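Local coordinates for transcriptional regulator (Streptococcus pneumoniae, PDB 2GNP), which probably regulates transcription in response to a sugar or sugar phosphate, which its Rossmann-like putative sugar-binding domain would sense, at residues L51-D56 against I76-S80; S64-S70 against K99-L105; V84-P88 against G115-M120; A132-L136 against E208-A212. All blocks are in the same frame, centred on the assembly; numbering follows the deposited sequence.

Interaction 1: L51-D56 against I76-S80; sequences LRNLID and IHSKS
Arg52 and Lys79 meet across this contact with both side chains stretched out. In Lys79 every torsion is near 180°, starting with CG anti to the backbone N (chi1 -179°), and this carries NZ to the end of the helix. There NZ gives hydrogen bonds to Ile55 O at 2.6 Å and to Arg52 O at 2.9 Å. The bond to Ile55 O runs nearly along the C=O axis. A water accepts from NZ and donates to Asn53 O and Asp56 OD1. The direct salt bridge from Asp56 OD1 to Lys79 NZ is long, 3.9 Å. The lysine charge thus sits on carbonyls at the C-terminal end of a helix, where it probably helps offset the helix dipole.

Arg52 crosses Lys79 at a slant and reaches the loop. Its NE and NH2 grip Ser78 O side-on, with NH2 to Ser78 O at 3.0 Å and the oxygen in the guanidinium plane. His77 ND1 donates to Ser78 O too, on a lone pair. Lys79 CG lies over one guanidinium face, toward its rim. On the apolar side, Ile76 CD1 packs against Leu51 CB at 4.0 Å. The contact ties the end of helix 36-54 to the loop after helix 67-75. Ile55 and Ile76 also touch Phe113 of helix 102-113, and Leu51 reaches Phe63 of strand 60-63.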
loop_
_atom_site.group_PDB
_atom_site.type_symbol
_atom_site.label_atom_id
_atom_site.label_comp_id
_atom_site.label_asym_id
_atom_site.label_seq_id
_atom_site.Cartn_x
_atom_site.Cartn_y
_atom_site.Cartn_z
ATOM N N LEU A 51 -6.930 11.948 1.066
ATOM C CA LEU A 51 -5.738 12.029 1.937
ATOM C C LEU A 51 -5.537 13.456 2.535
ATOM O O LEU A 51 -5.212 13.634 3.717
ATOM C CB LEU A 51 -4.493 11.597 1.150
ATOM C CG LEU A 51 -3.193 11.618 1.939
ATOM C CD1 LEU A 51 -3.275 10.654 3.130
ATOM C CD2 LEU A 51 -2.052 11.152 1.010
ATOM N N ARG A 52 -5.741 14.485 1.704
ATOM C CA ARG A 52 -5.550 15.838 2.177
ATOM C C ARG A 52 -6.445 16.108 3.414
ATOM O O ARG A 52 -6.050 16.746 4.395
ATOM C CB ARG A 52 -5.796 16.857 1.038
ATOM C CG ARG A 52 -5.696 18.316 1.505
ATOM C CD ARG A 52 -5.818 19.310 0.362
ATOM N NE ARG A 52 -5.424 20.678 0.775
ATOM C CZ ARG A 52 -6.201 21.564 1.409
ATOM N NH1 ARG A 52 -7.424 21.227 1.842
ATOM N NH2 ARG A 52 -5.721 22.772 1.685
ATOM N N ASN A 53 -7.687 15.603 3.356
ATOM C CA ASN A 53 -8.614 15.744 4.483
ATOM C C ASN A 53 -8.240 15.005 5.770
ATOM O O ASN A 53 -8.647 15.385 6.888
ATOM C CB ASN A 53 -10.012 15.346 4.010
ATOM C CG ASN A 53 -10.697 16.480 3.265
ATOM O OD1 ASN A 53 -10.340 17.657 3.459
ATOM N ND2 ASN A 53 -11.683 16.149 2.418
ATOM N N LEU A 54 -7.491 13.916 5.597
ATOM C CA LEU A 54 -7.003 13.103 6.699
ATOM C C LEU A 54 -5.838 13.764 7.396
ATOM O O LEU A 54 -5.646 13.599 8.602
ATOM C CB LEU A 54 -6.594 11.703 6.214
ATOM C CG LEU A 54 -7.681 10.767 5.649
ATOM C CD1 LEU A 54 -7.051 9.421 5.238
ATOM C CD2 LEU A 54 -8.873 10.580 6.630
ATOM N N ILE A 55 -5.044 14.534 6.642
ATOM C CA ILE A 55 -3.841 15.118 7.193
ATOM C C ILE A 55 -4.135 16.316 8.097
ATOM O O ILE A 55 -4.750 17.300 7.678
ATOM C CB ILE A 55 -2.776 15.448 6.109
ATOM C CG1 ILE A 55 -2.388 14.150 5.368
ATOM C CG2 ILE A 55 -1.530 16.075 6.752
ATOM C CD1 ILE A 55 -1.514 14.345 4.042
ATOM N N ASP A 56 -3.691 16.199 9.332
ATOM C CA ASP A 56 -3.829 17.259 10.315
ATOM C C ASP A 56 -2.514 17.519 11.009
ATOM O O ASP A 56 -1.559 16.778 10.873
ATOM C CB ASP A 56 -4.863 16.811 11.364
ATOM C CG ASP A 56 -6.302 16.809 10.835
ATOM O OD1 ASP A 56 -6.716 17.740 10.086
ATOM O OD2 ASP A 56 -7.061 15.887 11.234
ATOM N N ILE A 76 -2.317 16.054 -5.195
ATOM C CA ILE A 76 -2.800 16.546 -3.936
ATOM C C ILE A 76 -2.446 18.026 -3.727
ATOM O O ILE A 76 -1.323 18.459 -4.091
ATOM C CB ILE A 76 -2.269 15.657 -2.757
ATOM C CG1 ILE A 76 -3.043 15.941 -1.467
ATOM C CG2 ILE A 76 -0.751 15.861 -2.561
ATOM C CD1 ILE A 76 -2.769 14.865 -0.379
ATOM N N HIS A 77 -3.381 18.773 -3.121
ATOM C CA HIS A 77 -3.170 20.212 -2.844
ATOM C C HIS A 77 -2.454 20.412 -1.539
ATOM O O HIS A 77 -2.757 19.735 -0.528
ATOM C CB HIS A 77 -4.498 21.013 -2.825
ATOM C CG HIS A 77 -4.280 22.483 -2.964
ATOM N ND1 HIS A 77 -4.094 23.323 -1.879
ATOM C CD2 HIS A 77 -4.138 23.256 -4.069
ATOM C CE1 HIS A 77 -3.847 24.548 -2.315
ATOM N NE2 HIS A 77 -3.888 24.538 -3.635
ATOM N N SER A 78 -1.526 21.371 -1.519
ATOM C CA SER A 78 -0.841 21.741 -0.261
ATOM C C SER A 78 -1.815 22.161 0.852
ATOM O O SER A 78 -2.964 22.565 0.589
ATOM C CB SER A 78 0.154 22.883 -0.525
ATOM O OG SER A 78 -0.581 24.063 -0.847
ATOM N N LYS A 79 -1.371 22.069 2.089
ATOM C CA LYS A 79 -2.156 22.511 3.269
ATOM C C LYS A 79 -1.230 22.939 4.378
ATOM O O LYS A 79 -0.183 22.317 4.595
ATOM C CB LYS A 79 -3.052 21.349 3.723
ATOM C CG LYS A 79 -3.997 21.550 4.910
ATOM C CD LYS A 79 -4.560 20.128 5.309
ATOM C CE LYS A 79 -5.852 20.212 6.082
ATOM N NZ LYS A 79 -6.377 18.831 6.369
ATOM N N SER A 80 -1.555 24.034 5.083
ATOM C CA SER A 80 -0.657 24.500 6.141
ATOM C C SER A 80 -0.827 23.778 7.465
ATOM O O SER A 80 -1.562 24.257 8.346
ATOM C CB SER A 80 -0.759 26.031 6.395
ATOM O OG SER A 80 -0.528 26.735 5.168
HETATM O O HOH W 1 -8.529 17.880 8.073
#

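Interaction 2: S64-S70 against K99-L105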
loop_
_atom_site.group_PDB
_atom_site.type_symbol
_atom_site.label_atom_id
_atom_site.label_comp_id
_atom_site.label_asym_id
_atom_site.label_seq_id
_atom_site.Cartn_x
_atom_site.Cartn_y
_atom_site.Cartn_z
ATOM N N SER A 64 4.239 3.789 1.415
ATOM C CA SER A 64 4.962 2.758 0.641
ATOM C C SER A 64 5.381 3.386 -0.719
ATOM O O SER A 64 5.746 4.577 -0.824
ATOM C CB SER A 64 4.154 1.451 0.515
ATOM O OG SER A 64 4.953 0.396 0.068
ATOM N N TRP A 65 5.367 2.562 -1.765
ATOM C CA TRP A 65 6.066 2.883 -2.992
ATOM C C TRP A 65 5.065 2.686 -4.147
ATOM O O TRP A 65 3.981 2.129 -3.952
ATOM C CB TRP A 65 7.319 1.950 -3.137
ATOM C CG TRP A 65 6.966 0.462 -3.298
ATOM C CD1 TRP A 65 6.645 -0.450 -2.331
ATOM C CD2 TRP A 65 6.872 -0.225 -4.539
ATOM N NE1 TRP A 65 6.345 -1.674 -2.906
ATOM C CE2 TRP A 65 6.491 -1.556 -4.266
ATOM C CE3 TRP A 65 7.082 0.157 -5.858
ATOM C CZ2 TRP A 65 6.317 -2.503 -5.278
ATOM C CZ3 TRP A 65 6.912 -0.779 -6.872
ATOM C CH2 TRP A 65 6.547 -2.097 -6.575
ATOM N N GLY A 66 5.410 3.178 -5.332
ATOM C CA GLY A 66 4.614 2.860 -6.516
ATOM C C GLY A 66 3.796 3.868 -7.264
ATOM O O GLY A 66 3.632 5.038 -6.854
ATOM N N LYS A 67 3.278 3.401 -8.418
ATOM C CA LYS A 67 2.542 4.289 -9.346
ATOM C C LYS A 67 1.292 4.918 -8.788
ATOM O O LYS A 67 1.097 6.111 -8.958
ATOM C CB LYS A 67 2.197 3.590 -10.685
ATOM C CG LYS A 67 1.432 4.483 -11.704
ATOM C CD LYS A 67 1.041 3.627 -12.962
ATOM C CE LYS A 67 0.343 4.422 -14.062
ATOM N NZ LYS A 67 -1.044 4.856 -13.724
ATOM N N SER A 68 0.411 4.125 -8.157
ATOM C CA SER A 68 -0.813 4.677 -7.576
ATOM C C SER A 68 -0.505 5.821 -6.602
ATOM O O SER A 68 -1.164 6.864 -6.614
ATOM C CB SER A 68 -1.609 3.586 -6.817
ATOM O OG SER A 68 -2.252 2.686 -7.735
ATOM N N LEU A 69 0.571 5.650 -5.839
ATOM C CA LEU A 69 0.886 6.672 -4.842
ATOM C C LEU A 69 1.454 7.901 -5.538
ATOM O O LEU A 69 1.105 9.045 -5.197
ATOM C CB LEU A 69 1.848 6.113 -3.792
ATOM C CG LEU A 69 1.213 5.044 -2.918
ATOM C CD1 LEU A 69 2.056 4.843 -1.656
ATOM C CD2 LEU A 69 -0.288 5.236 -2.700
ATOM N N SER A 70 2.348 7.668 -6.495
ATOM C CA SER A 70 2.947 8.799 -7.224
ATOM C C SER A 70 1.840 9.622 -7.881
ATOM O O SER A 70 1.829 10.851 -7.839
ATOM C CB SER A 70 3.958 8.303 -8.238
ATOM O OG SER A 70 4.482 9.415 -8.980
ATOM N N LYS A 99 10.339 8.367 -9.794
ATOM C CA LYS A 99 9.094 9.063 -9.408
ATOM C C LYS A 99 8.252 8.283 -8.392
ATOM O O LYS A 99 7.436 8.873 -7.632
ATOM C CB LYS A 99 8.232 9.302 -10.644
ATOM C CG LYS A 99 8.271 10.704 -11.202
ATOM C CD LYS A 99 7.677 11.720 -10.239
ATOM C CE LYS A 99 6.273 12.213 -10.676
ATOM N NZ LYS A 99 5.862 13.322 -9.769
ATOM N N TYR A 100 8.432 6.969 -8.426
ATOM C CA TYR A 100 7.638 5.998 -7.665
ATOM C C TYR A 100 8.370 5.510 -6.419
ATOM O O TYR A 100 7.816 4.717 -5.632
ATOM C CB TYR A 100 7.316 4.793 -8.562
ATOM C CG TYR A 100 6.457 5.115 -9.803
ATOM C CD1 TYR A 100 5.959 6.402 -10.048
ATOM C CD2 TYR A 100 6.147 4.104 -10.725
ATOM C CE1 TYR A 100 5.160 6.684 -11.191
ATOM C CE2 TYR A 100 5.361 4.365 -11.851
ATOM C CZ TYR A 100 4.871 5.637 -12.091
ATOM O OH TYR A 100 4.094 5.852 -13.233
ATOM N N HIS A 101 9.626 5.965 -6.224
ATOM C CA HIS A 101 10.446 5.482 -5.120
ATOM C C HIS A 101 9.890 6.054 -3.779
ATOM O O HIS A 101 9.509 7.257 -3.749
ATOM C CB HIS A 101 11.875 5.996 -5.280
ATOM C CG HIS A 101 12.778 5.522 -4.214
ATOM N ND1 HIS A 101 13.573 4.398 -4.348
ATOM C CD2 HIS A 101 12.955 5.962 -2.951
ATOM C CE1 HIS A 101 14.238 4.206 -3.222
ATOM N NE2 HIS A 101 13.862 5.126 -2.350
ATOM N N VAL A 102 9.894 5.249 -2.694
ATOM C CA VAL A 102 9.335 5.790 -1.377
ATOM C C VAL A 102 9.992 7.127 -0.988
ATOM O O VAL A 102 9.321 8.039 -0.477
ATOM C CB VAL A 102 9.402 4.774 -0.202
ATOM C CG1 VAL A 102 10.869 4.456 0.194
ATOM C CG2 VAL A 102 8.551 5.187 0.964
ATOM N N ASN A 103 11.313 7.244 -1.149
ATOM C CA ASN A 103 11.984 8.477 -0.683
ATOM C C ASN A 103 11.573 9.672 -1.540
ATOM O O ASN A 103 11.458 10.793 -1.021
ATOM C CB ASN A 103 13.492 8.318 -0.725
ATOM C CG ASN A 103 13.985 7.345 0.327
ATOM O OD1 ASN A 103 13.306 7.047 1.328
ATOM N ND2 ASN A 103 15.211 6.848 0.108
ATOM N N THR A 104 11.371 9.449 -2.837
ATOM C CA THR A 104 10.796 10.479 -3.703
ATOM C C THR A 104 9.410 10.951 -3.240
ATOM O O THR A 104 9.113 12.153 -3.202
ATOM C CB THR A 104 10.729 10.087 -5.187
ATOM O OG1 THR A 104 12.046 9.813 -5.645
ATOM C CG2 THR A 104 10.139 11.268 -6.023
ATOM N N LEU A 105 8.557 9.984 -2.935
ATOM C CA LEU A 105 7.201 10.319 -2.498
ATOM C C LEU A 105 7.247 11.060 -1.198
ATOM O O LEU A 105 6.514 12.010 -1.001
ATOM C CB LEU A 105 6.368 9.034 -2.349
ATOM C CG LEU A 105 6.173 8.227 -3.634
ATOM C CD1 LEU A 105 5.452 6.907 -3.345
ATOM C CD2 LEU A 105 5.482 9.089 -4.730
HETATM O O HOH W 2 4.539 12.067 -7.109
#
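Tyr100 and the start of helix 67-75 make the first shell. Gly66 N donates to Tyr100 O at 2.9 Å in a nearly straight bond (174°). The donor lies in the carbonyl plane, on a lone pair. The ring of Tyr100 lies against the helix start. Lys67 CA stands over the centre of one ring face, 3.7 Å from the centroid and 7° off the normal, which is a CH-pi contact. The Lys67 chain runs alongside the ring in the same direction, and its CG reaches Tyr100 OH at 3.4 Å. Ser70 CB approaches Tyr100 CD1 obliquely at 3.3 Å.

Leu105 adds an apolar second patch. Its two methyls divide the work: CD1 meets Leu69 CB at 3.7 Å, and CD2 lies on Ser70 CA at 3.6 Å. Val102 CG2 and Leu105 CD1 close over Ser64 O.

Further out, Gly66 is the N-cap residue of helix 67-75 and His101 that of helix 102-113, so two helix starts meet here. Tyr100 CG lies beside its own backbone N (chi1 -63°), which lays the ring along Gly66 and Lys67. Lys99 NZ forms a salt bridge with Asp74. It also donates to a water that bonds Ser70 O. Leu69 and Leu105 both rest on Phe63 of strand 60-63.

One straight backbone bond joins the two segments, and carbon contacts surround it. Ser64 O is buried under methyl groups with no hydrogen-bond partner in the model, which is probably an energetic cost.

Interaction 3: V84-P88 against G115-M120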
loop_
_atom_site.group_PDB
_atom_site.type_symbol
_atom_site.label_atom_id
_atom_site.label_comp_id
_atom_site.label_asym_id
_atom_site.label_seq_id
_atom_site.Cartn_x
_atom_site.Cartn_y
_atom_site.Cartn_z
ATOM N N VAL A 84 4.017 17.824 11.184
ATOM C CA VAL A 84 3.697 16.551 10.482
ATOM C C VAL A 84 5.036 15.884 10.148
ATOM O O VAL A 84 6.024 16.585 9.812
ATOM C CB VAL A 84 2.900 16.779 9.188
ATOM C CG1 VAL A 84 2.658 15.477 8.400
ATOM C CG2 VAL A 84 1.518 17.397 9.533
ATOM N N HIS A 85 5.066 14.550 10.239
ATOM C CA HIS A 85 6.319 13.821 9.997
ATOM C C HIS A 85 6.000 12.686 9.025
ATOM O O HIS A 85 4.985 11.994 9.233
ATOM C CB HIS A 85 6.853 13.195 11.295
ATOM C CG HIS A 85 7.115 14.207 12.372
ATOM N ND1 HIS A 85 8.386 14.592 12.730
ATOM C CD2 HIS A 85 6.261 14.932 13.141
ATOM C CE1 HIS A 85 8.314 15.507 13.685
ATOM N NE2 HIS A 85 7.034 15.740 13.943
ATOM N N PHE A 86 6.838 12.489 7.997
ATOM C CA PHE A 86 6.627 11.427 6.986
ATOM C C PHE A 86 7.741 10.387 7.154
ATOM O O PHE A 86 8.897 10.759 7.330
ATOM C CB PHE A 86 6.759 12.062 5.573
ATOM C CG PHE A 86 5.564 12.944 5.230
ATOM C CD1 PHE A 86 5.664 14.346 5.279
ATOM C CD2 PHE A 86 4.321 12.366 4.988
ATOM C CE1 PHE A 86 4.522 15.115 5.077
ATOM C CE2 PHE A 86 3.193 13.128 4.674
ATOM C CZ PHE A 86 3.298 14.509 4.726
ATOM N N TYR A 87 7.364 9.112 7.017
ATOM C CA TYR A 87 8.258 7.948 7.257
ATOM C C TYR A 87 8.038 6.976 6.087
ATOM O O TYR A 87 6.973 6.966 5.467
ATOM C CB TYR A 87 7.886 7.214 8.548
ATOM C CG TYR A 87 7.967 8.103 9.758
ATOM C CD1 TYR A 87 6.838 8.808 10.144
ATOM C CD2 TYR A 87 9.155 8.240 10.485
ATOM C CE1 TYR A 87 6.876 9.682 11.268
ATOM C CE2 TYR A 87 9.206 9.091 11.614
ATOM C CZ TYR A 87 8.043 9.808 11.957
ATOM O OH TYR A 87 8.090 10.662 13.049
ATOM N N PRO A 88 9.067 6.148 5.783
ATOM C CA PRO A 88 8.907 5.039 4.831
ATOM C C PRO A 88 8.368 3.827 5.564
ATOM O O PRO A 88 8.825 3.523 6.691
ATOM C CB PRO A 88 10.367 4.766 4.351
ATOM C CG PRO A 88 11.274 5.137 5.602
ATOM C CD PRO A 88 10.427 6.325 6.287
ATOM N N GLY A 115 6.479 18.951 5.918
ATOM C CA GLY A 115 6.758 18.004 7.010
ATOM C C GLY A 115 8.239 17.647 7.108
ATOM O O GLY A 115 9.045 17.887 6.182
ATOM N N GLU A 116 8.585 17.021 8.226
ATOM C CA GLU A 116 9.913 16.581 8.476
ATOM C C GLU A 116 9.949 15.136 7.975
ATOM O O GLU A 116 8.926 14.466 8.078
ATOM C CB GLU A 116 10.164 16.705 9.973
ATOM C CG GLU A 116 11.615 16.897 10.267
ATOM C CD GLU A 116 11.969 16.977 11.780
ATOM O OE1 GLU A 116 11.121 17.420 12.633
ATOM O OE2 GLU A 116 13.115 16.630 12.047
ATOM N N CYS A 117 11.085 14.679 7.425
ATOM C CA CYS A 117 11.178 13.421 6.623
ATOM C C CYS A 117 12.213 12.505 7.239
ATOM O O CYS A 117 13.343 12.976 7.554
ATOM C CB CYS A 117 11.717 13.694 5.212
ATOM S SG CYS A 117 10.609 14.754 4.254
ATOM N N THR A 118 11.855 11.215 7.313
ATOM C CA THR A 118 12.790 10.130 7.565
ATOM C C THR A 118 12.787 9.312 6.267
ATOM O O THR A 118 11.712 9.112 5.667
ATOM C CB THR A 118 12.231 9.266 8.733
ATOM O OG1 THR A 118 12.226 9.984 9.983
ATOM C CG2 THR A 118 13.047 8.014 8.915
ATOM N N PHE A 119 13.983 8.893 5.811
ATOM C CA PHE A 119 14.137 8.203 4.535
ATOM C C PHE A 119 14.551 6.765 4.779
ATOM O O PHE A 119 15.037 6.464 5.855
ATOM C CB PHE A 119 15.163 8.921 3.670
ATOM C CG PHE A 119 14.681 10.269 3.224
ATOM C CD1 PHE A 119 15.210 11.429 3.816
ATOM C CD2 PHE A 119 13.674 10.387 2.251
ATOM C CE1 PHE A 119 14.741 12.700 3.397
ATOM C CE2 PHE A 119 13.207 11.671 1.833
ATOM C CZ PHE A 119 13.753 12.802 2.439
HETATM N N MSE A 120 14.289 5.909 3.788
HETATM C CA MSE A 120 14.705 4.507 3.844
HETATM C C MSE A 120 16.097 4.399 3.188
HETATM O O MSE A 120 16.274 4.708 2.028
HETATM C CB MSE A 120 13.678 3.583 3.169
HETATM C CG MSE A 120 14.120 2.114 3.058
HETATM SE SE MSE A 120 14.404 1.383 4.862
HETATM C CE MSE A 120 12.582 1.407 5.477
#
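Three backbone hydrogen bonds join 84-88 to 115-120. Phe86 N donates to Glu116 O at 2.9 Å. Glu116 N donates to Val84 O, and Thr118 N to Phe86 O, both at 3.0 Å. All are close to straight. Phe86 therefore uses both its N-H and its carbonyl on the same neighbour, as parallel strands do. Two CA-H...O contacts support the ladder, the shorter from His85 CA to Glu116 O at 3.3 Å.

His85 and Glu116 share one face of the sheet. Their side chains run together in one direction, with ring and carboxylate planes 41° apart. His85 NE2 is hydrogen-bonded to Asn83 OD1. Phe86 and Cys117 share the other face, which helix 102-113 covers. The Phe86 ring turns its edge to Gly115 CA, with CE1 to Gly115 CA at 4.1 Å. Thr118 OG1 meets Tyr87 CE2 at 3.5 Å.

Past the ladder the contact becomes apolar. Pro88 CB packs on the CB of selenomethionine Met120 at 3.7 Å. Met120 bends at chi2 (61°) and chi3 (67°), which brings CE back to the Pro88 ring. Leu144 of helix 142-147 touches Pro88, Thr118 and Met120. Strand 85-88, helix 102-113 and strand 116-117 form a beta-alpha-beta unit, the building block of Rossmann-like folds.

Interaction 4: A132-L136 against E208-A212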
loop_
_atom_site.group_PDB
_atom_site.type_symbol
_atom_site.label_atom_id
_atom_site.label_comp_id
_atom_site.label_asym_id
_atom_site.label_seq_id
_atom_site.Cartn_x
_atom_site.Cartn_y
_atom_site.Cartn_z
ATOM N N ALA A 132 19.359 -8.794 8.417
ATOM C CA ALA A 132 18.116 -8.027 8.649
ATOM C C ALA A 132 18.004 -7.609 10.112
ATOM O O ALA A 132 17.712 -6.444 10.425
ATOM C CB ALA A 132 16.898 -8.831 8.253
ATOM N N ASP A 133 18.228 -8.558 11.031
ATOM C CA ASP A 133 18.167 -8.218 12.450
ATOM C C ASP A 133 19.226 -7.189 12.902
ATOM O O ASP A 133 18.934 -6.350 13.752
ATOM C CB ASP A 133 18.334 -9.456 13.290
ATOM C CG ASP A 133 17.144 -10.361 13.250
ATOM O OD1 ASP A 133 16.028 -9.953 12.857
ATOM O OD2 ASP A 133 17.332 -11.511 13.715
ATOM N N GLY A 134 20.419 -7.269 12.330
ATOM C CA GLY A 134 21.468 -6.280 12.549
ATOM C C GLY A 134 20.971 -4.863 12.247
ATOM O O GLY A 134 21.281 -3.936 13.001
ATOM N N ILE A 135 20.189 -4.727 11.164
ATOM C CA ILE A 135 19.577 -3.410 10.803
ATOM C C ILE A 135 18.407 -3.123 11.751
ATOM O O ILE A 135 18.337 -2.068 12.402
ATOM C CB ILE A 135 19.122 -3.405 9.356
ATOM C CG1 ILE A 135 20.303 -3.475 8.388
ATOM C CG2 ILE A 135 18.213 -2.203 9.046
ATOM C CD1 ILE A 135 19.918 -3.901 6.982
ATOM N N LEU A 136 17.474 -4.064 11.874
ATOM C CA LEU A 136 16.263 -3.761 12.627
ATOM C C LEU A 136 16.499 -3.448 14.101
ATOM O O LEU A 136 15.765 -2.642 14.691
ATOM C CB LEU A 136 15.242 -4.889 12.482
ATOM C CG LEU A 136 14.699 -5.122 11.054
ATOM C CD1 LEU A 136 13.893 -6.447 11.141
ATOM C CD2 LEU A 136 13.782 -4.013 10.570
ATOM N N GLU A 208 11.343 -12.688 7.504
ATOM C CA GLU A 208 12.389 -12.335 8.504
ATOM C C GLU A 208 13.630 -11.611 7.890
ATOM O O GLU A 208 14.543 -11.156 8.601
ATOM C CB GLU A 208 12.764 -13.631 9.328
ATOM C CG GLU A 208 11.557 -14.209 10.056
ATOM C CD GLU A 208 11.873 -15.286 11.107
ATOM O OE1 GLU A 208 12.841 -16.035 10.889
ATOM O OE2 GLU A 208 11.125 -15.353 12.123
ATOM N N ARG A 209 13.677 -11.487 6.576
ATOM C CA ARG A 209 14.782 -10.869 5.887
ATOM C C ARG A 209 14.381 -9.462 5.371
ATOM O O ARG A 209 15.200 -8.806 4.728
ATOM C CB ARG A 209 15.223 -11.676 4.643
ATOM C CG ARG A 209 16.101 -12.898 4.904
ATOM C CD ARG A 209 16.007 -13.925 3.744
ATOM N NE ARG A 209 16.213 -13.404 2.385
ATOM C CZ ARG A 209 15.686 -13.954 1.307
ATOM N NH1 ARG A 209 14.878 -14.997 1.434
ATOM N NH2 ARG A 209 15.919 -13.445 0.105
ATOM N N THR A 210 13.120 -9.085 5.631
ATOM C CA THR A 210 12.539 -7.891 4.963
ATOM C C THR A 210 12.567 -6.670 5.920
ATOM O O THR A 210 12.195 -6.763 7.095
ATOM C CB THR A 210 11.126 -8.213 4.484
ATOM O OG1 THR A 210 11.208 -9.310 3.563
ATOM C CG2 THR A 210 10.466 -6.986 3.780
ATOM N N ILE A 211 13.027 -5.534 5.351
ATOM C CA ILE A 211 13.199 -4.337 6.128
ATOM C C ILE A 211 11.948 -3.480 5.868
ATOM O O ILE A 211 11.946 -2.564 5.048
ATOM C CB ILE A 211 14.494 -3.551 5.776
ATOM C CG1 ILE A 211 15.737 -4.436 5.964
ATOM C CG2 ILE A 211 14.601 -2.320 6.710
ATOM C CD1 ILE A 211 15.884 -5.017 7.343
ATOM N N ALA A 212 10.865 -3.839 6.531
ATOM C CA ALA A 212 9.579 -3.128 6.343
ATOM C C ALA A 212 8.753 -3.220 7.594
ATOM O O ALA A 212 8.939 -4.103 8.435
ATOM C CB ALA A 212 8.795 -3.802 5.205
HETATM O O HOH W 3 14.118 -11.022 11.421
#
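Asp133 and Glu208 are joined by a water. It donates to Asp133 OD1 at 2.6 Å and to Glu208 O at 2.9 Å. No direct hydrogen bond joins the two segments, and this water bridges them. The other carboxylate oxygen, Asp133 OD2, forms a salt bridge with Lys129 one turn earlier in the helix. The two partners together probably hold the carboxylate in place.

The rest is apolar. Ala132 CB points at the loop and lies 3.3 Å from Glu208 O and 3.8 Å from Arg209 CA. Its small size lets the helix come close to the loop backbone. Ile211 does the main reaching. Its CG1 lies beside the backbone N (chi1 -58°) and chi2 (-57°) bends the chain, which brings CD1 to the helix. This one methyl meets Leu136 CG at 3.9 Å, Ile135 CG2 at 4.0 Å and Ala132 CB at 4.1 Å. Ile135 crosses Ile211 at about a right angle, while Leu136 runs antiparallel alongside it.

Other residues hold the loop: Arg209 NE is hydrogen-bonded to Gln126 O, its NH1 forms a salt bridge with Asp177, and Thr210 OG1 is hydrogen-bonded to Leu206 O. A loop isoleucine packs its terminal methyl against one face of a short helix. This joins helix 129-136 to the link between helices 204-207 and 215-218, at the periphery of the Rossmann-like domain.

All four contacts fall within one putative sugar-binding domain. Interactions 1, 2 and 3 gather round strands 60-63 and 85-88 and helix 102-113. The centres of interactions 2 and 3 are about 13 Å apart, and they touch: Asn103 OD1 lies 2.9 Å from Met120 N, a probable hydrogen bond. Their segments alternate along the chain, as do those of interactions 1 and 2. Interaction 1 meets interaction 3 where Asp56 packs on Val84. Interaction 4 lies later in the chain and about 32 Å from interaction 1, centre to centre. Met120 of interaction 3 packs against Ile211 of interaction 4, and so links the chain just after edge strand 116-117 to the peripheral loop 208-212.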